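Local coordinates for protein probable porin (Pseudomonas aeruginosa, PDB 2Y0H) that probably works as an outer-membrane porin of the OprD family, letting small solutes pass through a beta-barrel channel, at residues Y101-P113 against P127-E139. Numbering follows the deposited sequence.
Sequences YSQTQLQVGILMP and PQTFDGALLTSSE
Glu139 has CG anti to its carbonyl carbon (chi1 -61°) and its chain bends at chi2 (-65°), which folds its carboxylate back onto the type II' turn running from Tyr101 to Thr104. Ser102, with OG anti to the backbone N, gives its proton to Glu139 OE1 on the syn lone pair, OG to OE1 2.8 Å. The other oxygen, OE2, takes two bonds: Thr104 OG1 reaches its anti lone pair at 2.7 Å, while the backbone N of Gln103 comes from above the carboxylate plane. Three donors therefore fix the carboxylate's rotation.

Strand 104-108 leaves the turn and 129-137 comes back toward it, antiparallel neighbours in the 18-stranded barrel of the OprD family, and paired backbone bonds continue to Leu111 and Phe130. On the face bearing Leu106, which touches a bound detergent molecule, Thr104 CG2 lies 3.5 Å from Leu135 CD2. On the opposite face, with Gln105 and Thr136, the side chains of Gln107 and Leu134 lie side by side, pointing the same way; a water accepts from Gln107 NE2 at 2.9 Å and donates to Leu134 O. Gly109 pairs with Gly132 where the 101-113 chain turns a corner at Gly109 and Ile110, and Leu111 CD1 lies against the backbone of Gly132, 3.6 Å from its C. Farther on, Pro113 CD meets Phe130 CD1 obliquely at 3.6 Å, and Met112 CE reaches Pro127 CG at 3.7 Å.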
ATOM      1  N   TYR A 101      23.785   8.310 -10.751  1.00 42.24           N
ATOM      2  CA  TYR A 101      24.899   9.235 -10.595  1.00 43.60           C
ATOM      3  C   TYR A 101      24.964   9.678  -9.145  1.00 41.67           C
ATOM      4  O   TYR A 101      23.974  10.154  -8.591  1.00 38.50           O
ATOM      5  CB  TYR A 101      24.731  10.444 -11.520  1.00 44.51           C
ATOM      6  CG  TYR A 101      25.860  11.457 -11.443  1.00 52.46           C
ATOM      7  CD1 TYR A 101      27.108  11.185 -11.999  1.00 58.74           C
ATOM      8  CD2 TYR A 101      25.674  12.687 -10.834  1.00 53.62           C
ATOM      9  CE1 TYR A 101      28.138  12.111 -11.938  1.00 59.89           C
ATOM     10  CE2 TYR A 101      26.697  13.618 -10.771  1.00 57.79           C
ATOM     11  CZ  TYR A 101      27.926  13.326 -11.324  1.00 63.29           C
ATOM     12  OH  TYR A 101      28.942  14.255 -11.260  1.00 65.59           O
ATOM     13  N   SER A 102      26.128   9.518  -8.529  1.00 42.99           N
ATOM     14  CA  SER A 102      26.283   9.816  -7.109  1.00 38.03           C
ATOM     15  C   SER A 102      25.179   9.142  -6.306  1.00 39.52           C
ATOM     16  O   SER A 102      25.134   7.914  -6.224  1.00 42.31           O
ATOM     17  CB  SER A 102      26.281  11.320  -6.858  1.00 36.29           C
ATOM     18  OG  SER A 102      26.588  11.579  -5.498  1.00 41.62           O
ATOM     19  N   GLN A 103      24.282   9.940  -5.728  1.00 38.04           N
ATOM     20  CA  GLN A 103      23.192   9.404  -4.903  1.00 38.53           C
ATOM     21  C   GLN A 103      21.823   9.626  -5.548  1.00 34.36           C
ATOM     22  O   GLN A 103      20.799   9.647  -4.867  1.00 36.30           O
ATOM     23  CB  GLN A 103      23.208  10.031  -3.501  1.00 36.39           C
ATOM     24  CG  GLN A 103      24.518   9.850  -2.747  1.00 41.91           C
ATOM     25  CD  GLN A 103      24.835   8.394  -2.464  1.00 47.78           C
ATOM     26  OE1 GLN A 103      23.937   7.584  -2.212  1.00 51.38           O
ATOM     27  NE2 GLN A 103      26.118   8.050  -2.512  1.00 52.76           N
ATOM     28  N   THR A 104      21.808   9.802  -6.860  1.00 34.42           N
ATOM     29  CA  THR A 104      20.574  10.101  -7.568  1.00 33.62           C
ATOM     30  C   THR A 104      20.280   8.990  -8.572  1.00 39.01           C
ATOM     31  O   THR A 104      21.186   8.477  -9.233  1.00 37.90           O
ATOM     32  CB  THR A 104      20.654  11.478  -8.262  1.00 35.50           C
ATOM     33  OG1 THR A 104      20.907  12.489  -7.276  1.00 33.95           O
ATOM     34  CG2 THR A 104      19.358  11.808  -9.005  1.00 31.95           C
ATOM     35  N   GLN A 105      19.014   8.601  -8.667  1.00 32.56           N
ATOM     36  CA  GLN A 105      18.632   7.535  -9.570  1.00 34.21           C
ATOM     37  C   GLN A 105      17.398   7.915 -10.367  1.00 33.51           C
ATOM     38  O   GLN A 105      16.448   8.471  -9.832  1.00 32.88           O
ATOM     39  CB  GLN A 105      18.378   6.246  -8.793  1.00 36.27           C
ATOM     40  CG  GLN A 105      18.016   5.065  -9.682  1.00 44.22           C
ATOM     41  CD  GLN A 105      18.319   3.725  -9.031  1.00 48.44           C
ATOM     42  OE1 GLN A 105      18.840   3.669  -7.919  1.00 55.47           O
ATOM     43  NE2 GLN A 105      18.001   2.640  -9.729  1.00 50.16           N
ATOM     44  N   LEU A 106      17.421   7.629 -11.660  1.00 34.55           N
ATOM     45  CA  LEU A 106      16.229   7.787 -12.470  1.00 34.10           C
ATOM     46  C   LEU A 106      15.780   6.416 -12.965  1.00 34.56           C
ATOM     47  O   LEU A 106      16.593   5.626 -13.452  1.00 31.33           O
ATOM     48  CB  LEU A 106      16.489   8.725 -13.649  1.00 30.25           C
ATOM     49  CG  LEU A 106      15.367   8.823 -14.688  1.00 29.47           C
ATOM     50  CD1 LEU A 106      14.135   9.500 -14.099  1.00 27.61           C
ATOM     51  CD2 LEU A 106      15.838   9.536 -15.950  1.00 30.98           C
ATOM     52  N   GLN A 107      14.490   6.127 -12.829  1.00 28.03           N
ATOM     53  CA  GLN A 107      13.949   4.905 -13.408  1.00 30.16           C
ATOM     54  C   GLN A 107      12.874   5.268 -14.404  1.00 27.82           C
ATOM     55  O   GLN A 107      12.024   6.091 -14.109  1.00 31.00           O
ATOM     56  CB  GLN A 107      13.341   4.030 -12.327  1.00 30.00           C
ATOM     57  CG  GLN A 107      14.284   3.700 -11.194  1.00 33.37           C
ATOM     58  CD  GLN A 107      13.564   3.023 -10.058  1.00 37.92           C
ATOM     59  OE1 GLN A 107      13.405   1.806 -10.057  1.00 37.99           O
ATOM     60  NE2 GLN A 107      13.096   3.813  -9.093  1.00 38.13           N
ATOM     61  N   VAL A 108      12.909   4.668 -15.587  1.00 26.81           N
ATOM     62  CA  VAL A 108      11.874   4.931 -16.572  1.00 28.40           C
ATOM     63  C   VAL A 108      11.301   3.615 -17.078  1.00 28.83           C
ATOM     64  O   VAL A 108      12.025   2.805 -17.647  1.00 29.10           O
ATOM     65  CB  VAL A 108      12.402   5.765 -17.769  1.00 27.95           C
ATOM     66  CG1 VAL A 108      11.235   6.179 -18.678  1.00 29.10           C
ATOM     67  CG2 VAL A 108      13.155   6.995 -17.284  1.00 27.48           C
ATOM     68  N   GLY A 109      10.005   3.405 -16.862  1.00 26.61           N
ATOM     69  CA  GLY A 109       9.336   2.214 -17.348  1.00 26.88           C
ATOM     70  C   GLY A 109       8.350   1.689 -16.330  1.00 29.09           C
ATOM     71  O   GLY A 109       7.603   2.452 -15.720  1.00 30.25           O
ATOM     72  N   ILE A 110       8.342   0.379 -16.132  1.00 28.47           N
ATOM     73  CA  ILE A 110       7.441  -0.203 -15.146  1.00 27.22           C
ATOM     74  C   ILE A 110       7.912   0.119 -13.720  1.00 27.65           C
ATOM     75  O   ILE A 110       9.096   0.050 -13.408  1.00 26.28           O
ATOM     76  CB  ILE A 110       7.261  -1.717 -15.359  1.00 30.60           C
ATOM     77  CG1 ILE A 110       5.957  -2.192 -14.718  1.00 25.93           C
ATOM     78  CG2 ILE A 110       8.499  -2.511 -14.878  1.00 27.35           C
ATOM     79  CD1 ILE A 110       5.608  -3.626 -15.052  1.00 25.31           C
ATOM     80  N   LEU A 111       6.973   0.498 -12.865  1.00 28.86           N
ATOM     81  CA  LEU A 111       7.305   0.925 -11.517  1.00 29.49           C
ATOM     82  C   LEU A 111       6.315   0.378 -10.515  1.00 30.35           C
ATOM     83  O   LEU A 111       5.147   0.133 -10.842  1.00 28.14           O
ATOM     84  CB  LEU A 111       7.256   2.447 -11.435  1.00 29.63           C
ATOM     85  CG  LEU A 111       8.172   3.230 -12.366  1.00 29.37           C
ATOM     86  CD1 LEU A 111       7.838   4.721 -12.270  1.00 30.28           C
ATOM     87  CD2 LEU A 111       9.603   2.967 -11.948  1.00 27.39           C
ATOM     88  N   MET A 112       6.792   0.203  -9.289  1.00 27.14           N
ATOM     89  CA  MET A 112       5.929  -0.079  -8.149  1.00 31.42           C
ATOM     90  C   MET A 112       6.186   0.951  -7.068  1.00 28.32           C
ATOM     91  O   MET A 112       6.906   0.676  -6.122  1.00 30.08           O
ATOM     92  CB  MET A 112       6.210  -1.476  -7.597  1.00 28.92           C
ATOM     93  CG  MET A 112       5.782  -2.570  -8.526  1.00 30.39           C
ATOM     94  SD  MET A 112       6.248  -4.168  -7.872  1.00 48.38           S
ATOM     95  CE  MET A 112       6.340  -5.127  -9.371  1.00 35.27           C
ATOM     96  N   PRO A 113       5.613   2.155  -7.222  1.00 30.89           N
ATOM     97  CA  PRO A 113       5.781   3.215  -6.221  1.00 29.99           C
ATOM     98  C   PRO A 113       5.179   2.817  -4.878  1.00 28.79           C
ATOM     99  O   PRO A 113       4.115   2.202  -4.842  1.00 28.41           O
ATOM    100  CB  PRO A 113       4.959   4.388  -6.787  1.00 32.00           C
ATOM    101  CG  PRO A 113       4.564   3.999  -8.157  1.00 33.22           C
ATOM    102  CD  PRO A 113       4.657   2.521  -8.279  1.00 27.24           C
ATOM    103  N   PRO A 127       1.181  -7.670  -7.662  1.00 29.94           N
ATOM    104  CA  PRO A 127       1.308  -6.242  -7.377  1.00 30.69           C
ATOM    105  C   PRO A 127       0.704  -5.420  -8.497  1.00 30.11           C
ATOM    106  O   PRO A 127       0.830  -5.775  -9.669  1.00 26.74           O
ATOM    107  CB  PRO A 127       2.820  -6.026  -7.346  1.00 32.19           C
ATOM    108  CG  PRO A 127       3.363  -7.103  -8.248  1.00 31.93           C
ATOM    109  CD  PRO A 127       2.464  -8.289  -8.042  1.00 27.43           C
ATOM    110  N   GLN A 128       0.038  -4.333  -8.128  1.00 29.84           N
ATOM    111  CA  GLN A 128      -0.331  -3.298  -9.078  1.00 29.11           C
ATOM    112  C   GLN A 128       0.957  -2.651  -9.592  1.00 27.94           C
ATOM    113  O   GLN A 128       1.900  -2.461  -8.828  1.00 30.33           O
ATOM    114  CB  GLN A 128      -1.186  -2.248  -8.373  1.00 26.46           C
ATOM    115  CG  GLN A 128      -1.348  -0.935  -9.107  1.00 26.15           C
ATOM    116  CD  GLN A 128      -2.157   0.089  -8.289  1.00 29.56           C
ATOM    117  OE1 GLN A 128      -2.060   0.138  -7.062  1.00 33.11           O
ATOM    118  NE2 GLN A 128      -2.965   0.889  -8.970  1.00 30.24           N
ATOM    119  N   THR A 129       1.007  -2.311 -10.873  1.00 25.40           N
ATOM    120  CA  THR A 129       2.170  -1.603 -11.404  1.00 26.63           C
ATOM    121  C   THR A 129       1.752  -0.314 -12.085  1.00 27.61           C
ATOM    122  O   THR A 129       0.586  -0.134 -12.440  1.00 29.12           O
ATOM    123  CB  THR A 129       2.949  -2.450 -12.433  1.00 28.23           C
ATOM    124  OG1 THR A 129       2.112  -2.717 -13.560  1.00 25.60           O
ATOM    125  CG2 THR A 129       3.412  -3.776 -11.821  1.00 29.51           C
ATOM    126  N   PHE A 130       2.712   0.583 -12.264  1.00 28.91           N
ATOM    127  CA  PHE A 130       2.488   1.828 -12.990  1.00 29.69           C
ATOM    128  C   PHE A 130       3.577   1.932 -14.063  1.00 30.48           C
ATOM    129  O   PHE A 130       4.661   1.367 -13.904  1.00 29.08           O
ATOM    130  CB  PHE A 130       2.587   3.037 -12.043  1.00 28.25           C
ATOM    131  CG  PHE A 130       1.437   3.166 -11.072  1.00 27.83           C
ATOM    132  CD1 PHE A 130       1.417   2.435  -9.887  1.00 26.02           C
ATOM    133  CD2 PHE A 130       0.385   4.036 -11.337  1.00 28.52           C
ATOM    134  CE1 PHE A 130       0.362   2.545  -9.011  1.00 26.44           C
ATOM    135  CE2 PHE A 130      -0.670   4.159 -10.449  1.00 33.83           C
ATOM    136  CZ  PHE A 130      -0.683   3.411  -9.283  1.00 29.18           C
ATOM    137  N   ASP A 131       3.295   2.637 -15.157  1.00 28.87           N
ATOM    138  CA  ASP A 131       4.369   3.073 -16.045  1.00 28.10           C
ATOM    139  C   ASP A 131       4.613   4.544 -15.770  1.00 29.35           C
ATOM    140  O   ASP A 131       3.665   5.328 -15.677  1.00 27.38           O
ATOM    141  CB  ASP A 131       4.020   2.884 -17.519  1.00 30.45           C
ATOM    142  CG  ASP A 131       3.840   1.427 -17.895  1.00 36.55           C
ATOM    143  OD1 ASP A 131       4.392   0.555 -17.195  1.00 32.06           O
ATOM    144  OD2 ASP A 131       3.144   1.159 -18.895  1.00 41.07           O
ATOM    145  N   GLY A 132       5.882   4.910 -15.630  1.00 26.84           N
ATOM    146  CA  GLY A 132       6.243   6.293 -15.414  1.00 28.07           C
ATOM    147  C   GLY A 132       7.734   6.539 -15.366  1.00 27.04           C
ATOM    148  O   GLY A 132       8.556   5.707 -15.767  1.00 26.78           O
ATOM    149  N   ALA A 133       8.082   7.717 -14.884  1.00 29.37           N
ATOM    150  CA  ALA A 133       9.472   8.073 -14.678  1.00 29.61           C
ATOM    151  C   ALA A 133       9.601   8.595 -13.248  1.00 28.33           C
ATOM    152  O   ALA A 133       8.820   9.451 -12.823  1.00 27.81           O
ATOM    153  CB  ALA A 133       9.902   9.114 -15.689  1.00 27.82           C
ATOM    154  N   LEU A 134      10.564   8.052 -12.509  1.00 26.95           N
ATOM    155  CA  LEU A 134      10.748   8.366 -11.093  1.00 28.93           C
ATOM    156  C   LEU A 134      12.206   8.724 -10.790  1.00 30.99           C
ATOM    157  O   LEU A 134      13.121   7.925 -11.022  1.00 25.26           O
ATOM    158  CB  LEU A 134      10.333   7.160 -10.230  1.00 29.28           C
ATOM    159  CG  LEU A 134      10.228   7.331  -8.709  1.00 30.63           C
ATOM    160  CD1 LEU A 134       9.297   8.469  -8.355  1.00 28.03           C
ATOM    161  CD2 LEU A 134       9.748   6.023  -8.059  1.00 32.51           C
ATOM    162  N   LEU A 135      12.409   9.924 -10.260  1.00 27.91           N
ATOM    163  CA  LEU A 135      13.740  10.416  -9.917  1.00 31.17           C
ATOM    164  C   LEU A 135      13.827  10.475  -8.404  1.00 29.33           C
ATOM    165  O   LEU A 135      12.954  11.052  -7.765  1.00 29.21           O
ATOM    166  CB  LEU A 135      13.941  11.814 -10.518  1.00 33.59           C
ATOM    167  CG  LEU A 135      15.279  12.574 -10.571  1.00 39.09           C
ATOM    168  CD1 LEU A 135      15.583  13.246  -9.241  1.00 41.82           C
ATOM    169  CD2 LEU A 135      16.455  11.712 -11.046  1.00 33.08           C
ATOM    170  N   THR A 136      14.846   9.845  -7.827  1.00 28.43           N
ATOM    171  CA  THR A 136      15.065   9.903  -6.379  1.00 33.35           C
ATOM    172  C   THR A 136      16.487  10.386  -6.124  1.00 32.43           C
ATOM    173  O   THR A 136      17.418  10.009  -6.831  1.00 32.22           O
ATOM    174  CB  THR A 136      14.864   8.533  -5.686  1.00 30.40           C
ATOM    175  OG1 THR A 136      15.866   7.612  -6.138  1.00 41.96           O
ATOM    176  CG2 THR A 136      13.501   7.951  -6.008  1.00 33.26           C
ATOM    177  N   SER A 137      16.666  11.231  -5.122  1.00 29.58           N
ATOM    178  CA  SER A 137      17.987  11.777  -4.905  1.00 32.98           C
ATOM    179  C   SER A 137      18.234  11.985  -3.426  1.00 33.13           C
ATOM    180  O   SER A 137      17.414  12.579  -2.730  1.00 32.53           O
ATOM    181  CB  SER A 137      18.153  13.080  -5.685  1.00 32.16           C
ATOM    182  OG  SER A 137      19.464  13.583  -5.558  1.00 36.47           O
ATOM    183  N   SER A 138      19.374  11.486  -2.960  1.00 34.45           N
ATOM    184  CA  SER A 138      19.739  11.538  -1.551  1.00 32.83           C
ATOM    185  C   SER A 138      21.151  12.076  -1.412  1.00 32.76           C
ATOM    186  O   SER A 138      21.983  11.485  -0.722  1.00 29.68           O
ATOM    187  CB  SER A 138      19.678  10.133  -0.955  1.00 33.16           C
ATOM    188  OG  SER A 138      18.402   9.555  -1.175  1.00 43.70           O
ATOM    189  N   GLU A 139      21.416  13.188  -2.091  1.00 38.13           N
ATOM    190  CA  GLU A 139      22.746  13.794  -2.123  1.00 35.80           C
ATOM    191  C   GLU A 139      23.129  14.399  -0.780  1.00 36.22           C
ATOM    192  O   GLU A 139      24.297  14.392  -0.405  1.00 37.92           O
ATOM    193  CB  GLU A 139      22.823  14.880  -3.200  1.00 35.98           C
ATOM    194  CG  GLU A 139      22.564  14.398  -4.620  1.00 38.61           C
ATOM    195  CD  GLU A 139      23.619  13.428  -5.112  1.00 40.40           C
ATOM    196  OE1 GLU A 139      24.755  13.465  -4.590  1.00 38.39           O
ATOM    197  OE2 GLU A 139      23.310  12.630  -6.026  1.00 38.31           O
TER
HETATM  198  O   HOH W   1      18.210   8.164  -3.513  1.00 47.50           O
HETATM  199  O   HOH W   2      14.188   6.487  -8.834  1.00 35.95           O